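PDB 2VF7: excinuclease ABC, subunit A. from Deinococcus radiodurans, which binds DNA, zinc and adenine nucleotides as a UvrA-family ABC ATPase and probably takes part in recognising damaged DNA for excision repair. Local coordinates for residues A410-A415 against G530-G535; L757-T762 against V789-Q794; W801-G806 against G814-Q819. The protein carries 1 engineered substitution. All blocks are in the same frame, centred on the assembly; numbering follows the deposited sequence. Where two conformers were deposited one is given.

Contact 1: residues A410-A415 against G530-G535; sequences AGLHPA and GVSGSG. With ADP (adenosine-5'-diphosphate), chain D.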
loop_
_atom_site.group_PDB
_atom_site.type_symbol
_atom_site.label_atom_id
_atom_site.label_comp_id
_atom_site.label_asym_id
_atom_site.label_seq_id
_atom_site.Cartn_x
_atom_site.Cartn_y
_atom_site.Cartn_z
ATOM N N ALA A 410 3.839 -24.897 18.453
ATOM C CA ALA A 410 2.444 -25.181 18.752
ATOM C C ALA A 410 1.938 -26.228 17.766
ATOM O O ALA A 410 2.007 -26.024 16.545
ATOM C CB ALA A 410 1.614 -23.923 18.665
ATOM N N GLY A 411 1.442 -27.346 18.304
ATOM C CA GLY A 411 0.941 -28.448 17.493
ATOM C C GLY A 411 2.036 -29.405 17.088
ATOM O O GLY A 411 1.788 -30.371 16.362
ATOM N N LEU A 412 3.249 -29.137 17.554
ATOM C CA LEU A 412 4.367 -30.003 17.285
ATOM C C LEU A 412 4.522 -31.048 18.364
ATOM O O LEU A 412 4.473 -30.733 19.562
ATOM C CB LEU A 412 5.682 -29.212 17.173
ATOM C CG LEU A 412 6.418 -29.128 15.835
ATOM C CD1 LEU A 412 7.878 -29.018 16.096
ATOM C CD2 LEU A 412 6.159 -30.360 15.014
ATOM N N HIS A 413 4.734 -32.282 17.910
ATOM C CA HIS A 413 5.135 -33.401 18.745
ATOM C C HIS A 413 6.594 -33.263 19.186
ATOM O O HIS A 413 7.412 -32.797 18.395
ATOM C CB HIS A 413 5.009 -34.682 17.932
ATOM C CG HIS A 413 5.010 -35.924 18.764
ATOM N ND1 HIS A 413 3.860 -36.451 19.307
ATOM C CD2 HIS A 413 6.019 -36.729 19.164
ATOM C CE1 HIS A 413 4.161 -37.539 19.991
ATOM N NE2 HIS A 413 5.465 -37.724 19.925
ATOM N N PRO A 414 6.939 -33.694 20.428
ATOM C CA PRO A 414 8.335 -33.624 20.879
ATOM C C PRO A 414 9.320 -34.367 19.980
ATOM O O PRO A 414 10.494 -34.005 19.943
ATOM C CB PRO A 414 8.304 -34.265 22.270
ATOM C CG PRO A 414 6.910 -34.168 22.712
ATOM C CD PRO A 414 6.061 -34.235 21.480
ATOM N N ALA A 415 8.844 -35.385 19.260
ATOM C CA ALA A 415 9.675 -36.130 18.307
ATOM C C ALA A 415 10.111 -35.295 17.102
ATOM O O ALA A 415 11.011 -35.701 16.371
ATOM C CB ALA A 415 8.961 -37.378 17.838
ATOM N N GLY A 530 -0.099 -38.111 19.420
ATOM C CA GLY A 530 0.357 -38.538 18.098
ATOM C C GLY A 530 1.042 -37.430 17.320
ATOM O O GLY A 530 0.889 -36.241 17.642
ATOM N N VAL A 531 1.811 -37.835 16.305
ATOM C CA VAL A 531 2.542 -36.959 15.361
ATOM C C VAL A 531 1.604 -35.970 14.626
ATOM O O VAL A 531 0.397 -36.224 14.515
ATOM C CB VAL A 531 3.349 -37.874 14.354
ATOM C CG1 VAL A 531 3.292 -37.397 12.914
ATOM C CG2 VAL A 531 4.785 -38.102 14.827
ATOM N N SER A 532 2.142 -34.839 14.145
ATOM C CA SER A 532 1.344 -33.884 13.374
ATOM C C SER A 532 0.908 -34.557 12.084
ATOM O O SER A 532 1.702 -35.231 11.428
ATOM C CB SER A 532 2.119 -32.613 13.045
ATOM O OG SER A 532 2.869 -32.158 14.157
ATOM N N GLY A 533 -0.357 -34.375 11.726
ATOM C CA GLY A 533 -0.905 -35.013 10.529
ATOM C C GLY A 533 -1.275 -36.475 10.714
ATOM O O GLY A 533 -1.600 -37.156 9.741
ATOM N N SER A 534 -1.220 -36.948 11.961
ATOM C CA SER A 534 -1.647 -38.306 12.337
ATOM C C SER A 534 -3.125 -38.541 12.110
ATOM O O SER A 534 -3.496 -39.457 11.384
ATOM C CB SER A 534 -1.355 -38.565 13.806
ATOM O OG SER A 534 0.033 -38.630 14.025
ATOM N N GLY A 535 -3.972 -37.733 12.755
ATOM C CA GLY A 535 -5.420 -37.888 12.638
ATOM C C GLY A 535 -6.215 -37.626 13.903
ATOM O O GLY A 535 -7.414 -37.847 13.934
HETATM P PB ADP D . -3.373 -33.904 13.280
HETATM O O1B ADP D . -2.318 -32.880 12.948
HETATM O O2B ADP D . -4.644 -33.375 13.882
HETATM O O3B ADP D . -2.778 -35.069 14.023
HETATM P PA ADP D . -5.252 -34.181 11.084
HETATM O O1A ADP D . -5.138 -32.901 10.322
HETATM O O2A ADP D . -6.398 -34.415 12.014
HETATM O O3A ADP D . -3.866 -34.505 11.854
HETATM O "O5'" ADP D . -5.379 -35.312 9.937
HETATM C "C5'" ADP D . -4.247 -35.765 9.206
HETATM C "C4'" ADP D . -4.551 -36.044 7.743
HETATM O "O4'" ADP D . -5.846 -35.575 7.375
HETATM C "C3'" ADP D . -3.561 -35.259 6.902
HETATM O "O3'" ADP D . -3.172 -36.037 5.772
HETATM C "C2'" ADP D . -4.334 -34.028 6.468
HETATM O "O2'" ADP D . -3.839 -33.429 5.262
HETATM C "C1'" ADP D . -5.750 -34.562 6.355
HETATM N N9 ADP D . -6.735 -33.473 6.568
HETATM C C8 ADP D . -7.110 -32.966 7.765
HETATM N N7 ADP D . -8.033 -31.986 7.627
HETATM C C5 ADP D . -8.250 -31.852 6.298
HETATM C C6 ADP D . -9.105 -30.992 5.440
HETATM N N6 ADP D . -9.919 -30.065 6.003
HETATM N N1 ADP D . -9.047 -31.167 4.097
HETATM C C2 ADP D . -8.230 -32.083 3.528
HETATM N N3 ADP D . -7.427 -32.899 4.246
HETATM C C4 ADP D . -7.393 -32.832 5.607
HETATM O O HOH W 1 1.142 -35.604 20.625
#

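Contact 2: residues L757-T762 against V789-Q794; sequences LDEPTT and VEHKMQ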
loop_
_atom_site.group_PDB
_atom_site.type_symbol
_atom_site.label_atom_id
_atom_site.label_comp_id
_atom_site.label_asym_id
_atom_site.label_seq_id
_atom_site.Cartn_x
_atom_site.Cartn_y
_atom_site.Cartn_z
ATOM N N LEU A 757 -11.944 -30.956 23.890
ATOM C CA LEU A 757 -11.030 -29.827 23.945
ATOM C C LEU A 757 -9.803 -30.059 23.043
ATOM O O LEU A 757 -9.180 -31.127 23.062
ATOM C CB LEU A 757 -10.575 -29.634 25.397
ATOM C CG LEU A 757 -11.415 -29.000 26.525
ATOM C CD1 LEU A 757 -12.910 -29.184 26.404
ATOM C CD2 LEU A 757 -10.949 -29.505 27.898
ATOM N N ASP A 758 -9.464 -29.065 22.237
ATOM C CA ASP A 758 -8.229 -29.099 21.449
ATOM C C ASP A 758 -7.123 -28.437 22.281
ATOM O O ASP A 758 -7.397 -27.533 23.051
ATOM C CB ASP A 758 -8.469 -28.381 20.111
ATOM C CG ASP A 758 -7.220 -28.280 19.242
ATOM O OD1 ASP A 758 -7.025 -27.194 18.641
ATOM O OD2 ASP A 758 -6.453 -29.268 19.142
ATOM N N GLU A 759 -5.884 -28.885 22.123
ATOM C CA GLU A 759 -4.749 -28.476 22.971
ATOM C C GLU A 759 -5.031 -27.355 23.991
ATOM O O GLU A 759 -4.658 -26.222 23.767
ATOM C CB GLU A 759 -3.555 -28.114 22.091
ATOM C CG GLU A 759 -2.235 -28.719 22.568
ATOM C CD GLU A 759 -1.753 -28.139 23.885
ATOM O OE1 GLU A 759 -1.972 -26.921 24.126
ATOM O OE2 GLU A 759 -1.155 -28.896 24.679
ATOM N N PRO A 760 -5.664 -27.678 25.136
ATOM C CA PRO A 760 -6.213 -26.620 26.018
ATOM C C PRO A 760 -5.185 -25.662 26.651
ATOM O O PRO A 760 -5.565 -24.655 27.269
ATOM C CB PRO A 760 -6.954 -27.417 27.113
ATOM C CG PRO A 760 -7.086 -28.808 26.573
ATOM C CD PRO A 760 -5.903 -29.024 25.685
ATOM N N THR A 761 -3.904 -25.974 26.491
ATOM C CA THR A 761 -2.837 -25.175 27.080
ATOM C C THR A 761 -2.129 -24.326 26.020
ATOM O O THR A 761 -0.947 -23.986 26.166
ATOM C CB THR A 761 -1.809 -26.066 27.859
ATOM O OG1 THR A 761 -1.084 -26.923 26.952
ATOM C CG2 THR A 761 -2.509 -26.904 28.938
ATOM N N THR A 762 -2.852 -23.991 24.950
ATOM C CA THR A 762 -2.304 -23.121 23.907
ATOM C C THR A 762 -1.951 -21.763 24.523
ATOM O O THR A 762 -2.771 -21.160 25.230
ATOM C CB THR A 762 -3.266 -22.965 22.687
ATOM O OG1 THR A 762 -4.590 -22.617 23.129
ATOM C CG2 THR A 762 -3.344 -24.273 21.887
ATOM N N VAL A 789 -7.494 -33.335 22.661
ATOM C CA VAL A 789 -6.359 -33.527 21.743
ATOM C C VAL A 789 -5.144 -32.742 22.253
ATOM O O VAL A 789 -5.225 -31.548 22.497
ATOM C CB VAL A 789 -6.722 -33.292 20.241
ATOM C CG1 VAL A 789 -8.114 -32.695 20.088
ATOM C CG2 VAL A 789 -5.624 -32.518 19.468
ATOM N N GLU A 790 -4.035 -33.444 22.460
ATOM C CA GLU A 790 -2.969 -32.947 23.315
ATOM C C GLU A 790 -1.577 -33.242 22.733
ATOM O O GLU A 790 -1.348 -34.310 22.167
ATOM C CB GLU A 790 -3.145 -33.557 24.705
ATOM C CG GLU A 790 -2.253 -33.014 25.794
ATOM C CD GLU A 790 -2.323 -31.509 25.931
ATOM O OE1 GLU A 790 -3.392 -30.968 26.351
ATOM O OE2 GLU A 790 -1.287 -30.877 25.607
ATOM N N HIS A 791 -0.666 -32.279 22.879
ATOM C CA HIS A 791 0.661 -32.315 22.251
ATOM C C HIS A 791 1.812 -32.281 23.256
ATOM O O HIS A 791 2.941 -32.627 22.908
ATOM C CB HIS A 791 0.837 -31.146 21.257
ATOM C CG HIS A 791 -0.213 -31.091 20.188
ATOM N ND1 HIS A 791 -1.336 -30.293 20.285
ATOM C CD2 HIS A 791 -0.317 -31.743 19.005
ATOM C CE1 HIS A 791 -2.086 -30.456 19.209
ATOM N NE2 HIS A 791 -1.491 -31.330 18.415
ATOM N N LYS A 792 1.545 -31.857 24.488
ATOM C CA LYS A 792 2.602 -31.807 25.492
ATOM C C LYS A 792 2.473 -32.831 26.612
ATOM O O LYS A 792 1.402 -33.047 27.186
ATOM C CB LYS A 792 2.807 -30.387 26.041
ATOM C CG LYS A 792 1.573 -29.705 26.576
ATOM C CD LYS A 792 1.906 -28.290 27.067
ATOM C CE LYS A 792 1.829 -27.237 25.955
ATOM N NZ LYS A 792 1.838 -25.829 26.506
ATOM N N MET A 793 3.606 -33.441 26.920
ATOM C CA MET A 793 3.676 -34.589 27.788
ATOM C C MET A 793 3.442 -34.239 29.242
ATOM O O MET A 793 3.118 -35.110 30.029
ATOM C CB MET A 793 5.014 -35.302 27.588
ATOM C CG MET A 793 5.242 -35.812 26.151
ATOM S SD MET A 793 3.911 -36.846 25.481
ATOM C CE MET A 793 3.804 -36.295 23.774
ATOM N N GLN A 794 3.590 -32.961 29.585
ATOM C CA GLN A 794 3.273 -32.444 30.927
ATOM C C GLN A 794 1.815 -32.744 31.270
ATOM O O GLN A 794 1.509 -33.213 32.359
ATOM C CB GLN A 794 3.538 -30.918 31.010
ATOM C CG GLN A 794 3.331 -30.278 32.410
ATOM C CD GLN A 794 3.316 -28.734 32.388
ATOM O OE1 GLN A 794 3.105 -28.107 31.336
ATOM N NE2 GLN A 794 3.523 -28.120 33.555
#

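Contact 3: residues W801-G806 against G814-Q819; sequences WVLDIG and GRLVAQ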
loop_
_atom_site.group_PDB
_atom_site.type_symbol
_atom_site.label_atom_id
_atom_site.label_comp_id
_atom_site.label_asym_id
_atom_site.label_seq_id
_atom_site.Cartn_x
_atom_site.Cartn_y
_atom_site.Cartn_z
ATOM N N TRP A 801 -6.289 -41.734 31.095
ATOM C CA TRP A 801 -6.189 -42.639 29.942
ATOM C C TRP A 801 -5.495 -41.912 28.769
ATOM O O TRP A 801 -5.413 -40.679 28.781
ATOM C CB TRP A 801 -7.587 -43.110 29.539
ATOM C CG TRP A 801 -7.617 -44.294 28.615
ATOM C CD1 TRP A 801 -7.790 -44.262 27.264
ATOM C CD2 TRP A 801 -7.479 -45.680 28.971
ATOM N NE1 TRP A 801 -7.768 -45.521 26.751
ATOM C CE2 TRP A 801 -7.582 -46.423 27.774
ATOM C CE3 TRP A 801 -7.285 -46.367 30.183
ATOM C CZ2 TRP A 801 -7.486 -47.829 27.746
ATOM C CZ3 TRP A 801 -7.197 -47.766 30.157
ATOM C CH2 TRP A 801 -7.287 -48.476 28.945
ATOM N N VAL A 802 -4.977 -42.659 27.786
ATOM C CA VAL A 802 -4.268 -42.079 26.620
ATOM C C VAL A 802 -4.520 -42.867 25.330
ATOM O O VAL A 802 -4.489 -44.094 25.332
ATOM C CB VAL A 802 -2.716 -41.953 26.838
ATOM C CG1 VAL A 802 -2.027 -41.430 25.581
ATOM C CG2 VAL A 802 -2.372 -41.057 28.030
ATOM N N LEU A 803 -4.760 -42.147 24.235
ATOM C CA LEU A 803 -4.929 -42.736 22.901
ATOM C C LEU A 803 -3.852 -42.241 21.933
ATOM O O LEU A 803 -3.885 -41.097 21.473
ATOM C CB LEU A 803 -6.319 -42.403 22.334
ATOM C CG LEU A 803 -7.498 -43.381 22.465
ATOM C CD1 LEU A 803 -7.871 -43.662 23.907
ATOM C CD2 LEU A 803 -8.698 -42.798 21.750
ATOM N N ASP A 804 -2.895 -43.102 21.624
ATOM C CA ASP A 804 -1.825 -42.736 20.708
ATOM C C ASP A 804 -2.250 -43.067 19.287
ATOM O O ASP A 804 -2.557 -44.209 18.974
ATOM C CB ASP A 804 -0.524 -43.460 21.064
ATOM C CG ASP A 804 0.682 -42.811 20.446
ATOM O OD1 ASP A 804 0.805 -41.581 20.564
ATOM O OD2 ASP A 804 1.528 -43.512 19.859
ATOM N N ILE A 805 -2.273 -42.058 18.432
ATOM C CA ILE A 805 -2.812 -42.202 17.096
ATOM C C ILE A 805 -1.715 -42.267 16.054
ATOM O O ILE A 805 -0.708 -41.561 16.153
ATOM C CB ILE A 805 -3.822 -41.074 16.777
ATOM C CG1 ILE A 805 -5.071 -41.198 17.672
ATOM C CG2 ILE A 805 -4.206 -41.065 15.299
ATOM C CD1 ILE A 805 -5.743 -42.604 17.721
ATOM N N GLY A 806 -1.936 -43.163 15.085
ATOM C CA GLY A 806 -1.138 -43.363 13.857
ATOM C C GLY A 806 0.353 -43.353 14.052
ATOM O O GLY A 806 0.854 -42.537 14.838
ATOM N N GLY A 814 -2.861 -42.786 10.972
ATOM C CA GLY A 814 -4.302 -43.100 10.947
ATOM C C GLY A 814 -4.733 -44.336 11.717
ATOM O O GLY A 814 -5.917 -44.704 11.725
ATOM N N ARG A 815 -3.766 -44.974 12.368
ATOM C CA ARG A 815 -4.000 -46.204 13.117
ATOM C C ARG A 815 -4.050 -45.871 14.596
ATOM O O ARG A 815 -3.375 -44.959 15.045
ATOM C CB ARG A 815 -2.856 -47.203 12.884
ATOM C CG ARG A 815 -2.900 -48.024 11.601
ATOM C CD ARG A 815 -1.625 -48.930 11.441
ATOM N NE ARG A 815 -0.957 -49.273 12.710
ATOM C CZ ARG A 815 -1.421 -50.130 13.629
ATOM N NH1 ARG A 815 -2.579 -50.759 13.445
ATOM N NH2 ARG A 815 -0.736 -50.352 14.749
ATOM N N LEU A 816 -4.844 -46.620 15.355
ATOM C CA LEU A 816 -4.732 -46.581 16.800
ATOM C C LEU A 816 -3.469 -47.368 17.102
ATOM O O LEU A 816 -3.398 -48.543 16.785
ATOM C CB LEU A 816 -5.957 -47.211 17.467
ATOM C CG LEU A 816 -5.999 -47.221 18.999
ATOM C CD1 LEU A 816 -5.851 -45.827 19.560
ATOM C CD2 LEU A 816 -7.280 -47.828 19.501
ATOM N N VAL A 817 -2.454 -46.723 17.667
ATOM C CA VAL A 817 -1.164 -47.413 17.826
ATOM C C VAL A 817 -0.783 -47.750 19.273
ATOM O O VAL A 817 0.149 -48.519 19.512
ATOM C CB VAL A 817 -0.008 -46.716 17.037
ATOM C CG1 VAL A 817 0.767 -45.750 17.910
ATOM C CG2 VAL A 817 0.907 -47.757 16.443
ATOM N N ALA A 818 -1.503 -47.163 20.223
ATOM C CA ALA A 818 -1.401 -47.523 21.627
ATOM C C ALA A 818 -2.542 -46.868 22.355
ATOM O O ALA A 818 -3.014 -45.810 21.937
ATOM C CB ALA A 818 -0.080 -47.083 22.219
ATOM N N GLN A 819 -2.980 -47.511 23.434
ATOM C CA GLN A 819 -4.024 -46.996 24.318
ATOM C C GLN A 819 -3.851 -47.593 25.726
ATOM O O GLN A 819 -3.372 -48.721 25.861
ATOM C CB GLN A 819 -5.411 -47.287 23.738
ATOM C CG GLN A 819 -5.810 -48.766 23.686
ATOM C CD GLN A 819 -7.033 -49.026 22.818
ATOM O OE1 GLN A 819 -7.985 -48.235 22.792
ATOM N NE2 GLN A 819 -7.009 -50.140 22.093
#

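Contact 1: residues A410-A415 against G530-G535
Leu-412 and His-413 pass Val-531 and Ser-532 loop against loop, neither segment being helix or strand, and the closest pair of CA atoms is that of His-413 and Val-531, 5.6 Å apart. The clearest side-chain bond is made by the hydroxyl of Ser-532, which donates from OG to Gly-411 O over 3.0 Å. The donor stands 19° out of the carbonyl plane. Ser-532 can present it because OG lies beside its own backbone N and opposite the carbonyl carbon (chi1 -43°), while Leu-412 packs its CD2 against the same OG at 3.8 Å. Gly-411 has a positive phi, a conformation that glycine adopts easily. A second, looser link runs from His-413, whose ND1 makes a weak hydrogen bond to Gly-530 O (3.4 Å, with the N-H...O angle only 140°). One water also bridges the two, lying 3.1 Å from His-413 ND1 and accepting from Gly-530 N. Pro-414 CD lies over one face of the imidazole, offset toward the rim, and Ala-415 CA meets its edge in plane. The 530-535 side is the P-loop, or Walker A, of the second nucleotide site, where the type II turn from Val-531 to Ser-534 and the helix start after it meet the ADP beta-phosphate: Gly-533 N bonds O1B at 2.8 Å and Gly-535 N bonds O3B at 3.2 Å. Lys-536 bonds both Gly-530 O and the ADP. Segment 410-415 follows the LDEP sequence, the place of the D-loop in ABC ATPases, so the contact is consistent with a D-loop of one nucleotide-binding unit facing the P-loop of the other. Around it, Met-793 of helix 793-796 touches His-413 and Pro-414, Tyr-836 of helix 834-840 touches Pro-414 and Ala-415, and the two loops lead into helices 417-428 and 536-551.

Contact 2: residues L757-T762 against V789-Q794
The imidazole of His-791 meets Glu-759 at its edge: Glu-759 CB lies in the ring plane and CG sits near it, 2.9 Å from ND1. What reaches this nitrogen is thus the methylene part of the glutamate, and ND1, buried here, has no polar partner in the model. The carboxylate of Glu-759 is turned 37° from the ring and 83° from that of Glu-790. The approach of Glu-759 OE2 to the carboxylate of Glu-790 is a clash in the model, so their exact placing is doubtful. Glu-759 OE1 is held from its own segment: Thr-761 OG1 donates to its syn lone pair at 3.0 Å, and Thr-761 N adds a weak bond. Lys-792 reaches across with CG between its backbone N and carbonyl carbon (chi1 53°), which carries the chain, bent at chi3, obliquely across Thr-761. Its CE comes 3.1 Å from Thr-761 OG1, and NZ makes a weak hydrogen bond to Thr-761 O at 3.4 Å. With an alanine here in place of the lysine, Thr-761 O would probably lose this donor, and a gap is likely to open beside the threonine hydroxyl. At the start of both segments the backbones pair as parallel strands, Asp-758 bridging Val-789, with Val-789 N bonded to Leu-757 O at 2.8 Å. Farther along, Pro-760 CD packs on Glu-790 OE1. Asp-758 O is taken up by Gln-737, and the His-791 side chain touches Lys-536 of the P-loop. Sequence and topology fit an ABC ATPase: Asp-758 ends the Walker B strand and Glu-759 follows it, the turn through Thr-762 leads into the D-loop, and His-791, just past the neighbouring strand, occupies the place of the H-loop histidine.

Contact 3: residues W801-G806 against G814-Q819
Asp-804 faces both Val-817 and Ala-818 across a beta hairpin, a classic bulge in the edge strand of the ABC ATPase sheet. Strands 801-805 and 816-819 run antiparallel, their axes 4.7 Å apart at closest and 160° between directions. The backbone hydrogen bonds locate the bulge. Asp-804 N donates to Ala-818 O at 2.7 Å, while Asp-804 O takes a firm bond from Val-817 N (2.8 Å, N-H...O 165°) and a weak one from Ala-818 N. Beyond it the pairing has slipped by one residue, so that Ile-805 stands against Leu-816 as a non-hydrogen-bonded pair, like Leu-803 against Gln-819. Gly-806 N also points at Arg-815 O, but the modelled bond is too short to carry weight. A CA-H...O contact joins Gln-819 CA to Val-802 O at 3.1 Å. Apolar packing gathers on the face of Leu-803, Ile-805 and Leu-816. Leu-816, its CG anti to the backbone N (chi1 -179°), carries CD1 across to Ile-805 CD1 at 3.7 Å and Leu-803 CG at 4.1 Å. Val-518 of strand 516-521 touches both leucines, and Ile-805 rests on Val-528 of the neighbouring strand and Ser-534 of the P-loop. Trp-801, stacked edge-to-face with Trp-502, leaves its buried NE1 without a partner in the model. On the other face, Asp-804 and Ala-818 meet CB to CB. The aspartate carboxylate bonds Ser-831 through OD2 and Thr-529 through OD1, and that same OD2 lies 3.1 Å from Val-817 CG1, the two side chains running side by side.

From the N terminus, contact 1 comes first and closes the longest loop, 114 residues lying between 410-415 and 530-535. Contact 2 then closes over 26 residues, mostly helix 766-781, and contact 3 over a 7-residue hairpin loop. The three follow in series; none nests or crosses. Contact 1 joins a loop after strand 402-406 of one six-stranded sheet to the loop after strand 525-529 of the other, whereas contacts 2 and 3 both lie on the second sheet, on either side of strand 525-529. Contact 1 touches both: Gly-411 O packs on His-791 CD2, and Ser-534 OG lies near Ile-805 O. Contacts 2 and 3 stay about 7 Å apart at their nearest atoms.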